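Local coordinates for protein type VI secretion system component (PDB 2P5Z) that is a component of the type VI secretion system that resembles the T4 phage tail proteins gp27 and gp5 and probably forms part of a cell-puncturing spike, at residues 176-185 against 373-381. Residues are numbered along the deposited sequence; the frame is centred on the assembly and turned at random. Where two conformers were deposited one is given.
Sequences SRLLSEVGIW and YRPALIPRP
Arg177 runs out from the helix along the extended chain of Ile378 to Pro381. Its CB packs on Ile378 CG2, and CG and CD pass the carbonyl oxygens of Ile378 and Pro379. A bend at chi3 (63°) then turns the guanidinium so that Pro381 CD lies over one face, 3.6 Å from Arg177 NE. At the tip, Arg177 NH1 sits 3.6 Å from Arg380 CG and over the face of the Arg380 guanidinium, the two planes 60° apart. In one of its two modelled conformers Glu181 joins these like charges in a tentative salt-bridge network, with weak bonds from OE1 to Arg177 NH1 and from OE2 to Arg380 NE (3.2 Å). Both arginines have further acidic partners, Glu169 for Arg177 and Asp462 for Arg380. One helical turn on, Ser180 OG donates to Arg177 O (3.1 Å) and accepts a weak bond from Ile378 N, while a water links Ser180 O to Pro375 O. The helix ends in a Schellman motif with Gly183 at C-prime; the Gly183 carbonyl oxygen accepts a hydrogen bond from Arg374 NH1, modelled too short for its length to be trusted. Beyond it, Tyr373 points its edge at the face of the Trp185 five-membered ring, planes at 90°. The linker between strand 359-366 and strand 387-391, central in a five-stranded antiparallel sheet probably of the OB domain, lies along helix 171-182, with helix 298-308 touching Tyr373, Arg374 and Leu377, and helix 131-140 packing against Leu178 and Leu179.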
loop_
_atom_site.group_PDB
_atom_site.type_symbol
_atom_site.label_atom_id
_atom_site.label_comp_id
_atom_site.label_asym_id
_atom_site.label_seq_id
_atom_site.Cartn_x
_atom_site.Cartn_y
_atom_site.Cartn_z
ATOM N N SER A 176 17.769 7.386 -7.120
ATOM C CA SER A 176 17.933 6.137 -6.385
ATOM C C SER A 176 17.587 4.953 -7.268
ATOM O O SER A 176 18.304 3.946 -7.253
ATOM C CB SER A 176 17.082 6.130 -5.118
ATOM O OG SER A 176 17.317 7.291 -4.334
ATOM N N ARG A 177 16.520 5.092 -8.064
ATOM C CA ARG A 177 16.151 4.075 -9.050
ATOM C C ARG A 177 17.276 3.801 -10.054
ATOM O O ARG A 177 17.635 2.635 -10.280
ATOM C CB ARG A 177 14.880 4.463 -9.792
ATOM C CG ARG A 177 14.474 3.433 -10.826
ATOM C CD ARG A 177 13.058 3.631 -11.381
ATOM N NE ARG A 177 12.860 4.886 -12.113
ATOM C CZ ARG A 177 13.316 5.141 -13.347
ATOM N NH1 ARG A 177 14.032 4.238 -14.020
ATOM N NH2 ARG A 177 13.056 6.318 -13.907
ATOM N N LEU A 178 17.863 4.866 -10.610
ATOM C CA LEU A 178 18.939 4.704 -11.589
ATOM C C LEU A 178 20.149 4.019 -10.996
ATOM O O LEU A 178 20.702 3.101 -11.615
ATOM C CB LEU A 178 19.382 6.043 -12.202
ATOM C CG LEU A 178 18.506 6.938 -13.094
ATOM C CD1 LEU A 178 19.386 7.955 -13.754
ATOM C CD2 LEU A 178 17.710 6.180 -14.137
ATOM N N LEU A 179 20.563 4.463 -9.806
ATOM C CA LEU A 179 21.687 3.837 -9.115
ATOM C C LEU A 179 21.398 2.380 -8.756
ATOM O O LEU A 179 22.265 1.517 -8.903
ATOM C CB LEU A 179 22.035 4.608 -7.866
ATOM C CG LEU A 179 22.475 6.060 -8.054
ATOM C CD1 LEU A 179 22.552 6.699 -6.685
ATOM C CD2 LEU A 179 23.809 6.163 -8.780
ATOM N N SER A 180 20.172 2.090 -8.330
ATOM C CA SER A 180 19.879 0.730 -7.879
ATOM C C SER A 180 19.775 -0.279 -9.018
ATOM O O SER A 180 20.187 -1.437 -8.849
ATOM C CB SER A 180 18.624 0.668 -7.015
ATOM O OG SER A 180 17.469 0.694 -7.826
ATOM N N GLU A 181 19.230 0.164 -10.157
ATOM C CA GLU A 181 19.046 -0.689 -11.337
ATOM C C GLU A 181 20.388 -1.190 -11.849
ATOM O O GLU A 181 20.488 -2.275 -12.405
ATOM C CB GLU A 181 18.279 0.056 -12.437
ATOM C CG GLU A 181 16.767 -0.187 -12.436
ATOM C CD GLU A 181 15.950 0.954 -13.038
ATOM O OE1 GLU A 181 16.532 1.946 -13.501
ATOM O OE2 GLU A 181 14.705 0.870 -13.024
ATOM N N VAL A 182 21.424 -0.406 -11.590
ATOM C CA VAL A 182 22.769 -0.685 -12.038
ATOM C C VAL A 182 23.644 -1.095 -10.830
ATOM O O VAL A 182 24.812 -1.478 -10.970
ATOM C CB VAL A 182 23.252 0.582 -12.777
ATOM C CG1 VAL A 182 24.377 1.280 -12.066
ATOM C CG2 VAL A 182 23.526 0.302 -14.245
ATOM N N GLY A 183 23.047 -1.038 -9.635
ATOM C CA GLY A 183 23.678 -1.571 -8.433
ATOM C C GLY A 183 24.752 -0.705 -7.802
ATOM O O GLY A 183 25.652 -1.221 -7.137
ATOM N N ILE A 184 24.675 0.605 -8.021
ATOM C CA ILE A 184 25.574 1.548 -7.361
ATOM C C ILE A 184 24.942 1.889 -6.017
ATOM O O ILE A 184 23.718 1.987 -5.894
ATOM C CB ILE A 184 25.795 2.852 -8.207
ATOM C CG1 ILE A 184 26.641 2.563 -9.445
ATOM C CG2 ILE A 184 26.516 3.957 -7.420
ATOM C CD1 ILE A 184 26.678 3.730 -10.431
ATOM N N TRP A 185 25.775 2.045 -5.001
ATOM C CA TRP A 185 25.276 2.400 -3.692
ATOM C C TRP A 185 26.003 3.587 -3.110
ATOM O O TRP A 185 27.101 3.939 -3.548
ATOM C CB TRP A 185 25.344 1.216 -2.733
ATOM C CG TRP A 185 26.678 0.577 -2.591
ATOM C CD1 TRP A 185 27.192 -0.421 -3.368
ATOM C CD2 TRP A 185 27.652 0.844 -1.583
ATOM N NE1 TRP A 185 28.443 -0.778 -2.919
ATOM C CE2 TRP A 185 28.750 -0.017 -1.823
ATOM C CE3 TRP A 185 27.717 1.736 -0.512
ATOM C CZ2 TRP A 185 29.896 -0.020 -1.022
ATOM C CZ3 TRP A 185 28.869 1.734 0.293
ATOM C CH2 TRP A 185 29.937 0.862 0.029
ATOM N N TYR A 373 27.506 -5.492 -1.621
ATOM C CA TYR A 373 26.237 -4.870 -1.234
ATOM C C TYR A 373 25.529 -4.336 -2.469
ATOM O O TYR A 373 26.178 -3.819 -3.374
ATOM C CB TYR A 373 26.421 -3.745 -0.194
ATOM C CG TYR A 373 25.134 -2.983 0.068
ATOM C CD1 TYR A 373 24.126 -3.517 0.868
ATOM C CD2 TYR A 373 24.902 -1.748 -0.534
ATOM C CE1 TYR A 373 22.930 -2.822 1.073
ATOM C CE2 TYR A 373 23.724 -1.064 -0.341
ATOM C CZ TYR A 373 22.746 -1.594 0.457
ATOM O OH TYR A 373 21.587 -0.867 0.620
ATOM N N ARG A 374 24.205 -4.487 -2.501
ATOM C CA ARG A 374 23.359 -3.975 -3.567
ATOM C C ARG A 374 22.056 -3.502 -2.931
ATOM O O ARG A 374 21.463 -4.234 -2.140
ATOM C CB ARG A 374 23.021 -5.072 -4.597
ATOM C CG ARG A 374 24.193 -5.698 -5.349
ATOM C CD ARG A 374 24.931 -4.722 -6.267
ATOM N NE ARG A 374 26.273 -5.224 -6.560
ATOM C CZ ARG A 374 27.312 -4.458 -6.882
ATOM N NH1 ARG A 374 27.184 -3.122 -6.946
ATOM N NH2 ARG A 374 28.494 -5.027 -7.122
ATOM N N PRO A 375 21.594 -2.290 -3.275
ATOM C CA PRO A 375 20.362 -1.759 -2.704
ATOM C C PRO A 375 19.128 -2.388 -3.310
ATOM O O PRO A 375 19.206 -3.023 -4.358
ATOM C CB PRO A 375 20.406 -0.266 -3.079
ATOM C CG PRO A 375 21.745 -0.029 -3.672
ATOM C CD PRO A 375 22.233 -1.327 -4.182
ATOM N N ALA A 376 17.994 -2.198 -2.647
ATOM C CA ALA A 376 16.724 -2.620 -3.188
ATOM C C ALA A 376 16.410 -1.864 -4.489
ATOM O O ALA A 376 16.685 -0.667 -4.634
ATOM C CB ALA A 376 15.595 -2.428 -2.150
ATOM N N LEU A 377 15.847 -2.612 -5.425
ATOM C CA LEU A 377 15.460 -2.153 -6.733
ATOM C C LEU A 377 14.211 -1.281 -6.579
ATOM O O LEU A 377 13.186 -1.768 -6.120
ATOM C CB LEU A 377 15.145 -3.412 -7.531
ATOM C CG LEU A 377 15.142 -3.595 -9.042
ATOM C CD1 LEU A 377 13.768 -3.243 -9.606
ATOM C CD2 LEU A 377 16.264 -2.806 -9.690
ATOM N N ILE A 378 14.305 0.005 -6.927
ATOM C CA ILE A 378 13.134 0.881 -6.947
ATOM C C ILE A 378 12.410 0.664 -8.275
ATOM O O ILE A 378 13.010 0.805 -9.342
ATOM C CB ILE A 378 13.528 2.377 -6.782
ATOM C CG1 ILE A 378 14.001 2.666 -5.360
ATOM C CG2 ILE A 378 12.367 3.308 -7.038
ATOM C CD1 ILE A 378 15.467 2.739 -5.233
ATOM N N PRO A 379 11.121 0.300 -8.220
ATOM C CA PRO A 379 10.338 -0.006 -9.423
ATOM C C PRO A 379 10.248 1.158 -10.405
ATOM O O PRO A 379 10.235 2.326 -9.996
ATOM C CB PRO A 379 8.937 -0.315 -8.867
ATOM C CG PRO A 379 8.913 0.300 -7.505
ATOM C CD PRO A 379 10.319 0.178 -6.992
ATOM N N ARG A 380 10.196 0.828 -11.695
ATOM C CA ARG A 380 10.069 1.821 -12.757
ATOM C C ARG A 380 8.674 2.419 -12.763
ATOM O O ARG A 380 7.718 1.745 -12.408
ATOM C CB ARG A 380 10.374 1.169 -14.101
ATOM C CG ARG A 380 11.736 1.534 -14.602
ATOM C CD ARG A 380 12.236 0.648 -15.716
ATOM N NE ARG A 380 13.623 0.997 -15.988
ATOM C CZ ARG A 380 14.000 1.934 -16.856
ATOM N NH1 ARG A 380 13.100 2.604 -17.564
ATOM N NH2 ARG A 380 15.287 2.204 -17.028
ATOM N N PRO A 381 8.549 3.693 -13.139
ATOM C CA PRO A 381 7.192 4.211 -13.267
ATOM C C PRO A 381 6.447 3.536 -14.440
ATOM O O PRO A 381 7.065 3.128 -15.444
ATOM C CB PRO A 381 7.397 5.709 -13.512
ATOM C CG PRO A 381 8.778 5.849 -13.992
ATOM C CD PRO A 381 9.575 4.705 -13.449
HETATM O O HOH W 1 20.652 -3.340 -6.607
#